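Local coordinates for exported protein (Bacteroides fragilis, PDB 4JX0), which is of unknown function but binds magnesium and joins an N-terminal, probably immunoglobulin-like (E-set) domain to a C-terminal discoidin-like (F5/F8 type C) beta-sandwich, a fold that often binds carbohydrate, at residues 254-259 with 303-308; 239-244 with 297-302; 258-263 with 284-289. All blocks are in the same frame, centred on the assembly; numbering follows the deposited sequence.

Contact 1. Residues 254-259 with 303-308; sequences MLKSCR and MAFNGR
Lys256 lays the methylene part of its side chain across one face of the Phe305 ring. Its CG stands 3.5 Å from the centroid of that ring and almost exactly on the ring normal, a CH-pi contact in which the two side chains cross at about a right angle. With CG turned away from the backbone N (chi1 -167°), the chain runs over the ring, and its ammonium group continues beyond it to Asp276 and the backbone O of Arg277. Lysine suits this place because its long aliphatic part can pack on an aromatic surface while its charged end reaches a carboxylate. The selenomethionine Met254 meets the same ring obliquely, its SE 4.7 Å from the centroid of Phe305, a Met-aromatic contact. At the edge of the ring, near its plane, Leu255 O lies 3.6 Å from Phe305 CE1. Along its other flank Lys256 lies beside the selenomethionine Met303, pointing the same way, and Lys256 CD packs 3.6 Å from Met303 CE.

These side chains sit on an antiparallel pairing interrupted by a classic beta bulge, where Lys256 and Ser257 both face Met303. The carbonyl of Met303 accepts two bonds, from Lys256 N at 2.9 Å and from Ser257 N at 3.2 Å, and Met303 N returns one to Ser257 O at 2.9 Å. Past the bulge, Phe305 N donates to Met254 O at 3.0 Å, just where the chain enters a type I turn from Ala304 to Gly307. Backbone hydrogen bonds therefore fix the strand ends, while dispersion and CH-pi contacts hold the ring of Phe305, which suits a partly exposed end of the strand pair where a lysine can be apolar along its length and charged at its tip.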
# COMPACT_ATOMS: atom_id res chain seq x y z
N MSE A 254 12.79 -16.41 -9.71
CA MSE A 254 13.00 -15.50 -10.84
C MSE A 254 12.46 -14.14 -10.44
O MSE A 254 11.26 -14.01 -10.27
CB MSE A 254 12.27 -16.04 -12.09
CG MSE A 254 12.25 -15.06 -13.27
SE MSE A 254 11.50 -15.82 -14.88
CE MSE A 254 9.82 -16.04 -14.41
N LEU A 255 13.32 -13.13 -10.31
CA LEU A 255 12.91 -11.77 -9.92
C LEU A 255 11.83 -11.21 -10.86
O LEU A 255 12.05 -11.13 -12.06
CB LEU A 255 14.13 -10.83 -9.93
CG LEU A 255 13.88 -9.33 -9.70
CD1 LEU A 255 13.18 -9.09 -8.37
CD2 LEU A 255 15.18 -8.57 -9.74
N LYS A 256 10.68 -10.81 -10.28
CA LYS A 256 9.59 -10.16 -10.99
C LYS A 256 9.55 -8.70 -10.65
O LYS A 256 9.58 -7.86 -11.55
CB LYS A 256 8.23 -10.78 -10.64
CG LYS A 256 7.12 -10.34 -11.60
CD LYS A 256 5.81 -10.05 -10.91
CE LYS A 256 4.66 -9.94 -11.88
NZ LYS A 256 4.87 -8.89 -12.91
N SER A 257 9.44 -8.39 -9.34
CA SER A 257 9.32 -7.02 -8.86
C SER A 257 10.14 -6.74 -7.63
O SER A 257 10.46 -7.65 -6.87
CB SER A 257 7.86 -6.72 -8.53
OG SER A 257 7.38 -7.54 -7.48
N CYS A 258 10.45 -5.45 -7.42
CA CYS A 258 11.16 -4.95 -6.23
C CYS A 258 11.09 -3.41 -6.17
O CYS A 258 10.84 -2.75 -7.18
CB CYS A 258 12.60 -5.43 -6.19
SG CYS A 258 13.64 -4.76 -7.50
N ARG A 259 11.33 -2.87 -4.98
CA ARG A 259 11.35 -1.44 -4.68
C ARG A 259 12.79 -0.96 -4.80
O ARG A 259 13.66 -1.56 -4.17
CB ARG A 259 10.82 -1.24 -3.27
CG ARG A 259 10.57 0.19 -2.82
CD ARG A 259 10.47 0.24 -1.31
NE ARG A 259 9.51 -0.76 -0.82
CZ ARG A 259 9.62 -1.49 0.29
NH1 ARG A 259 10.66 -1.33 1.10
NH2 ARG A 259 8.67 -2.36 0.62
N MSE A 303 10.20 -9.78 -4.95
CA MSE A 303 9.25 -10.86 -5.21
C MSE A 303 9.55 -11.58 -6.51
O MSE A 303 9.88 -10.95 -7.52
CB MSE A 303 7.83 -10.31 -5.31
CG MSE A 303 6.77 -11.36 -5.07
SE MSE A 303 5.02 -10.77 -5.57
CE MSE A 303 5.13 -10.91 -7.49
N ALA A 304 9.38 -12.92 -6.51
CA ALA A 304 9.57 -13.76 -7.69
C ALA A 304 8.27 -13.82 -8.52
O ALA A 304 7.22 -13.41 -8.03
CB ALA A 304 9.99 -15.16 -7.27
N PHE A 305 8.33 -14.36 -9.75
CA PHE A 305 7.13 -14.50 -10.59
C PHE A 305 6.11 -15.50 -10.00
O PHE A 305 4.92 -15.38 -10.29
CB PHE A 305 7.48 -14.96 -12.01
CG PHE A 305 7.75 -13.84 -12.97
CD1 PHE A 305 8.99 -13.23 -13.03
CD2 PHE A 305 6.77 -13.43 -13.87
CE1 PHE A 305 9.25 -12.23 -13.97
CE2 PHE A 305 7.02 -12.39 -14.77
CZ PHE A 305 8.27 -11.82 -14.83
N ASN A 306 6.56 -16.47 -9.18
CA ASN A 306 5.64 -17.42 -8.57
C ASN A 306 4.90 -16.82 -7.35
O ASN A 306 4.13 -17.53 -6.71
CB ASN A 306 6.36 -18.74 -8.20
CG ASN A 306 7.32 -18.69 -7.05
OD1 ASN A 306 7.69 -17.63 -6.54
ND2 ASN A 306 7.79 -19.86 -6.64
N GLY A 307 5.13 -15.53 -7.04
CA GLY A 307 4.47 -14.84 -5.94
C GLY A 307 5.19 -14.89 -4.61
O GLY A 307 4.88 -14.09 -3.74
N ARG A 308 6.16 -15.83 -4.43
CA ARG A 308 6.91 -15.96 -3.17
C ARG A 308 7.99 -14.89 -3.07
O ARG A 308 8.60 -14.55 -4.08
CB ARG A 308 7.57 -17.36 -3.06
CG ARG A 308 6.64 -18.56 -3.18
CD ARG A 308 5.58 -18.62 -2.09
NE ARG A 308 5.19 -20.01 -1.79
CZ ARG A 308 5.76 -20.80 -0.88
NH1 ARG A 308 6.77 -20.35 -0.13
NH2 ARG A 308 5.32 -22.04 -0.70

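Contact 2. Residues 239-244 with 297-302; sequences KGFRLD and VRFENM
Strands 239-244 and 297-300 face each other across the sandwich, their axes 10.7 Å apart at closest approach and their directions 51° from parallel, a separation that side chains must fill. Phe299 does so by turning its edge to the face of Phe241: the ring planes are nearly perpendicular (86°) and the centroids lie 5.6 Å apart, a T-shaped pair in which Phe299 CZ comes 3.9 Å from Phe241 CD1. Both side chains leave their strands toward the other sheet, with CG anti to the carbonyl carbon (chi1 near -60°). The far edge of Phe241 meets branched Val297, whose CG2 is 3.7 Å from Phe241 CZ. Leu243 puts CD2 over the centre of one face of Phe299, and the same methyl touches CE of the selenomethionine Met302 at 4.0 Å. Large flat rings span the distance between sheets, and smaller aliphatic groups fit against their faces and edges. Around this buried cluster, strand 235-244 is flanked in its own sheet by strands 283-294 and 312-319, the latter bearing magnesium ligands Asn314 and Glu315, while strand 296-304 runs between 227-232 and 255-263 in the facing sheet.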
# COMPACT_ATOMS: atom_id res chain seq x y z
N LYS A 239 22.53 4.65 -15.19
CA LYS A 239 21.44 4.46 -16.13
C LYS A 239 20.50 3.32 -15.67
O LYS A 239 19.31 3.36 -16.00
CB LYS A 239 21.99 4.15 -17.53
CG LYS A 239 22.76 5.32 -18.16
CD LYS A 239 23.17 5.01 -19.59
CE LYS A 239 23.64 6.24 -20.33
NZ LYS A 239 24.52 5.90 -21.49
N GLY A 240 21.05 2.33 -14.96
CA GLY A 240 20.29 1.18 -14.47
C GLY A 240 21.15 -0.01 -14.08
O GLY A 240 22.36 0.14 -13.89
N PHE A 241 20.53 -1.20 -13.97
CA PHE A 241 21.21 -2.45 -13.60
C PHE A 241 20.73 -3.65 -14.36
O PHE A 241 19.59 -3.68 -14.81
CB PHE A 241 21.00 -2.74 -12.11
CG PHE A 241 21.52 -1.67 -11.18
CD1 PHE A 241 20.72 -0.59 -10.83
CD2 PHE A 241 22.82 -1.71 -10.70
CE1 PHE A 241 21.21 0.41 -9.99
CE2 PHE A 241 23.31 -0.70 -9.88
CZ PHE A 241 22.50 0.35 -9.53
N ARG A 242 21.58 -4.69 -14.45
CA ARG A 242 21.29 -6.01 -15.02
C ARG A 242 21.45 -6.98 -13.87
O ARG A 242 22.57 -7.18 -13.39
CB ARG A 242 22.23 -6.34 -16.19
CG ARG A 242 22.19 -7.79 -16.75
CD ARG A 242 23.55 -8.24 -17.28
NE ARG A 242 23.51 -8.80 -18.64
CZ ARG A 242 23.45 -10.10 -18.96
NH1 ARG A 242 23.40 -11.03 -18.01
NH2 ARG A 242 23.44 -10.47 -20.24
N LEU A 243 20.33 -7.54 -13.39
CA LEU A 243 20.32 -8.51 -12.30
C LEU A 243 20.05 -9.90 -12.88
O LEU A 243 18.93 -10.15 -13.33
CB LEU A 243 19.26 -8.15 -11.24
CG LEU A 243 19.69 -7.21 -10.13
CD1 LEU A 243 20.07 -5.86 -10.68
CD2 LEU A 243 18.60 -7.07 -9.09
N ASP A 244 21.05 -10.78 -12.90
CA ASP A 244 20.84 -12.15 -13.38
C ASP A 244 20.09 -12.91 -12.33
O ASP A 244 20.51 -12.91 -11.17
CB ASP A 244 22.15 -12.85 -13.73
CG ASP A 244 22.70 -12.34 -15.02
OD1 ASP A 244 23.17 -11.18 -15.04
OD2 ASP A 244 22.53 -13.03 -16.06
N VAL A 297 22.57 2.05 -4.02
CA VAL A 297 21.24 1.65 -4.49
C VAL A 297 20.87 0.39 -3.70
O VAL A 297 21.71 -0.49 -3.56
CB VAL A 297 21.17 1.43 -6.02
CG1 VAL A 297 19.79 0.96 -6.46
CG2 VAL A 297 21.57 2.70 -6.76
N ARG A 298 19.64 0.32 -3.16
CA ARG A 298 19.19 -0.81 -2.34
C ARG A 298 17.88 -1.37 -2.88
O ARG A 298 16.89 -0.65 -2.99
CB ARG A 298 19.02 -0.37 -0.86
CG ARG A 298 18.56 -1.47 0.11
CD ARG A 298 18.45 -0.94 1.52
NE ARG A 298 19.77 -0.66 2.09
CZ ARG A 298 19.99 -0.14 3.30
NH1 ARG A 298 18.97 0.19 4.09
NH2 ARG A 298 21.24 0.07 3.72
N PHE A 299 17.87 -2.67 -3.16
CA PHE A 299 16.69 -3.37 -3.66
C PHE A 299 15.97 -3.98 -2.48
O PHE A 299 16.60 -4.70 -1.71
CB PHE A 299 17.10 -4.43 -4.68
CG PHE A 299 17.79 -3.84 -5.88
CD1 PHE A 299 17.07 -3.18 -6.86
CD2 PHE A 299 19.17 -3.96 -6.04
CE1 PHE A 299 17.71 -2.64 -7.97
CE2 PHE A 299 19.80 -3.40 -7.14
CZ PHE A 299 19.07 -2.75 -8.10
N GLU A 300 14.67 -3.68 -2.33
CA GLU A 300 13.85 -4.17 -1.22
C GLU A 300 12.57 -4.82 -1.74
O GLU A 300 12.20 -4.62 -2.89
CB GLU A 300 13.47 -3.00 -0.28
CG GLU A 300 14.64 -2.21 0.26
CD GLU A 300 14.25 -1.04 1.14
OE1 GLU A 300 13.19 -0.42 0.88
OE2 GLU A 300 15.03 -0.71 2.07
N ASN A 301 11.89 -5.59 -0.87
CA ASN A 301 10.62 -6.24 -1.19
C ASN A 301 10.72 -7.02 -2.52
O ASN A 301 9.85 -6.91 -3.40
CB ASN A 301 9.53 -5.16 -1.24
CG ASN A 301 8.14 -5.69 -1.14
OD1 ASN A 301 7.84 -6.54 -0.30
ND2 ASN A 301 7.25 -5.23 -2.00
N MSE A 302 11.77 -7.83 -2.65
CA MSE A 302 12.03 -8.57 -3.89
C MSE A 302 11.14 -9.80 -3.98
O MSE A 302 11.29 -10.73 -3.19
CB MSE A 302 13.51 -8.96 -3.98
CG MSE A 302 14.46 -7.78 -3.81
SE MSE A 302 16.30 -8.31 -3.96
CE MSE A 302 16.49 -8.12 -5.87

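Contact 3. Residues 258-263 with 284-289; sequences CRVMVE and AYISFK
The hydrophobic interior of the C-terminal beta-sandwich is built here from one strand of each sheet, 258-263 on one side and 284-288 on the other. Val260 and Ile286 meet across it, sliding past each other in opposite directions, with Val260 CG2 4.0 Å from Ile286 CG2. The other branch of Ile286 reaches along the interface, its CD1 lying 4.2 Å from the sulfur of Cys258, a thiol small enough to fit beside the isoleucine. This is the packed layer between the two sheets of the discoidin-like jelly roll. The strand axes are 10.3 Å apart and inclined by 44°, so the contact comes from side chains alone. Beta-branched residues suit these places because they favour extended backbone and present methyls in two directions: Val260 turns CG2 to Ile286 while its CG1 approaches Phe288 CE1 at 4.2 Å. At the other end, Val262 and Phe288 approach from opposite directions, and Val262 CG2 is 3.8 Å from both CZ and CE1 of the ring, coming in obliquely. With CG anti to the carbonyl carbon (chi1 -71°), Phe288 swings its ring over the gap to these two valines. In the same layer Ile286 also packs on Phe299 and Leu243, and Phe288 on Phe241.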
# COMPACT_ATOMS: atom_id res chain seq x y z
N CYS A 258 10.45 -5.45 -7.42
CA CYS A 258 11.16 -4.95 -6.23
C CYS A 258 11.09 -3.41 -6.17
O CYS A 258 10.84 -2.75 -7.18
CB CYS A 258 12.60 -5.43 -6.19
SG CYS A 258 13.64 -4.76 -7.50
N ARG A 259 11.33 -2.87 -4.98
CA ARG A 259 11.35 -1.44 -4.68
C ARG A 259 12.79 -0.96 -4.80
O ARG A 259 13.66 -1.56 -4.17
CB ARG A 259 10.82 -1.24 -3.27
CG ARG A 259 10.57 0.19 -2.82
CD ARG A 259 10.47 0.24 -1.31
NE ARG A 259 9.51 -0.76 -0.82
CZ ARG A 259 9.62 -1.49 0.29
NH1 ARG A 259 10.66 -1.33 1.10
NH2 ARG A 259 8.67 -2.36 0.62
N VAL A 260 13.07 0.09 -5.61
CA VAL A 260 14.43 0.57 -5.82
C VAL A 260 14.67 1.86 -4.99
O VAL A 260 14.22 2.94 -5.38
CB VAL A 260 14.71 0.81 -7.33
CG1 VAL A 260 16.18 1.18 -7.56
CG2 VAL A 260 14.34 -0.41 -8.15
N MSE A 261 15.43 1.72 -3.87
CA MSE A 261 15.82 2.86 -3.01
C MSE A 261 17.15 3.39 -3.49
O MSE A 261 18.02 2.60 -3.84
CB MSE A 261 15.98 2.42 -1.55
CG MSE A 261 14.80 1.68 -0.97
SE MSE A 261 13.15 2.69 -1.00
CE MSE A 261 13.64 4.13 0.19
N VAL A 262 17.35 4.71 -3.48
CA VAL A 262 18.60 5.31 -3.95
C VAL A 262 19.12 6.28 -2.91
O VAL A 262 18.40 7.20 -2.55
CB VAL A 262 18.36 6.03 -5.30
CG1 VAL A 262 19.63 6.71 -5.78
CG2 VAL A 262 17.85 5.05 -6.35
N GLU A 263 20.40 6.10 -2.47
CA GLU A 263 21.04 7.02 -1.53
C GLU A 263 21.65 8.13 -2.33
O GLU A 263 22.59 7.92 -3.10
CB GLU A 263 22.12 6.34 -0.66
CG GLU A 263 22.50 7.20 0.54
CD GLU A 263 23.67 6.70 1.37
OE1 GLU A 263 24.72 6.37 0.78
OE2 GLU A 263 23.55 6.69 2.62
N ALA A 284 17.18 -9.72 -15.70
CA ALA A 284 16.30 -8.62 -15.33
C ALA A 284 17.03 -7.30 -15.55
O ALA A 284 18.11 -7.13 -14.98
CB ALA A 284 15.87 -8.75 -13.87
N TYR A 285 16.48 -6.40 -16.38
CA TYR A 285 17.08 -5.09 -16.66
C TYR A 285 16.26 -4.04 -15.96
O TYR A 285 15.11 -3.82 -16.35
CB TYR A 285 17.15 -4.80 -18.17
CG TYR A 285 18.23 -5.58 -18.89
CD1 TYR A 285 19.56 -5.20 -18.82
CD2 TYR A 285 17.90 -6.66 -19.70
CE1 TYR A 285 20.55 -5.89 -19.52
CE2 TYR A 285 18.88 -7.36 -20.41
CZ TYR A 285 20.20 -6.96 -20.32
OH TYR A 285 21.15 -7.71 -20.96
N ILE A 286 16.81 -3.44 -14.89
CA ILE A 286 16.13 -2.39 -14.12
C ILE A 286 16.69 -1.07 -14.61
O ILE A 286 17.90 -0.88 -14.48
CB ILE A 286 16.35 -2.61 -12.60
CG1 ILE A 286 15.96 -4.06 -12.20
CG2 ILE A 286 15.56 -1.57 -11.79
CD1 ILE A 286 16.23 -4.43 -10.84
N SER A 287 15.87 -0.20 -15.23
CA SER A 287 16.35 1.06 -15.80
C SER A 287 15.75 2.28 -15.16
O SER A 287 14.55 2.32 -14.92
CB SER A 287 16.04 1.13 -17.29
OG SER A 287 16.73 0.14 -18.04
N PHE A 288 16.58 3.32 -14.96
CA PHE A 288 16.12 4.61 -14.47
C PHE A 288 15.60 5.41 -15.66
O PHE A 288 16.32 5.55 -16.65
CB PHE A 288 17.25 5.38 -13.76
CG PHE A 288 17.66 4.81 -12.42
CD1 PHE A 288 16.81 4.87 -11.33
CD2 PHE A 288 18.94 4.32 -12.23
CE1 PHE A 288 17.20 4.39 -10.08
CE2 PHE A 288 19.33 3.83 -10.98
CZ PHE A 288 18.46 3.87 -9.91
N LYS A 289 14.36 5.93 -15.58
CA LYS A 289 13.77 6.75 -16.66
C LYS A 289 14.64 7.98 -16.91
O LYS A 289 14.91 8.34 -18.05
CB LYS A 289 12.34 7.16 -16.32
CG LYS A 289 11.36 6.01 -16.45
CD LYS A 289 9.99 6.34 -15.89
CE LYS A 289 8.96 5.36 -16.39
NZ LYS A 289 7.68 5.47 -15.67

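All three contacts lie in the C-terminal sandwich, but they serve it differently. Contact 1 joins neighbouring strands 255-263 and 296-304 within one sheet, near the surface, and relies on backbone hydrogen bonds. Contacts 2 and 3 are fully buried and bridge the two sheets through apolar side chains alone, with centres about 5 Å apart. Contact 2 depends on aromatic packing, contact 3 mainly on branched aliphatic groups meeting one ring. Two strands are reused, 255-263 in contacts 1 and 3 and 296-304 in contacts 1 and 2. The salt bridge between Arg259 and Glu300 ties these two together on the face turned from the core. Leu255 of contact 1 packs on Leu243 of contact 2, in the other sheet.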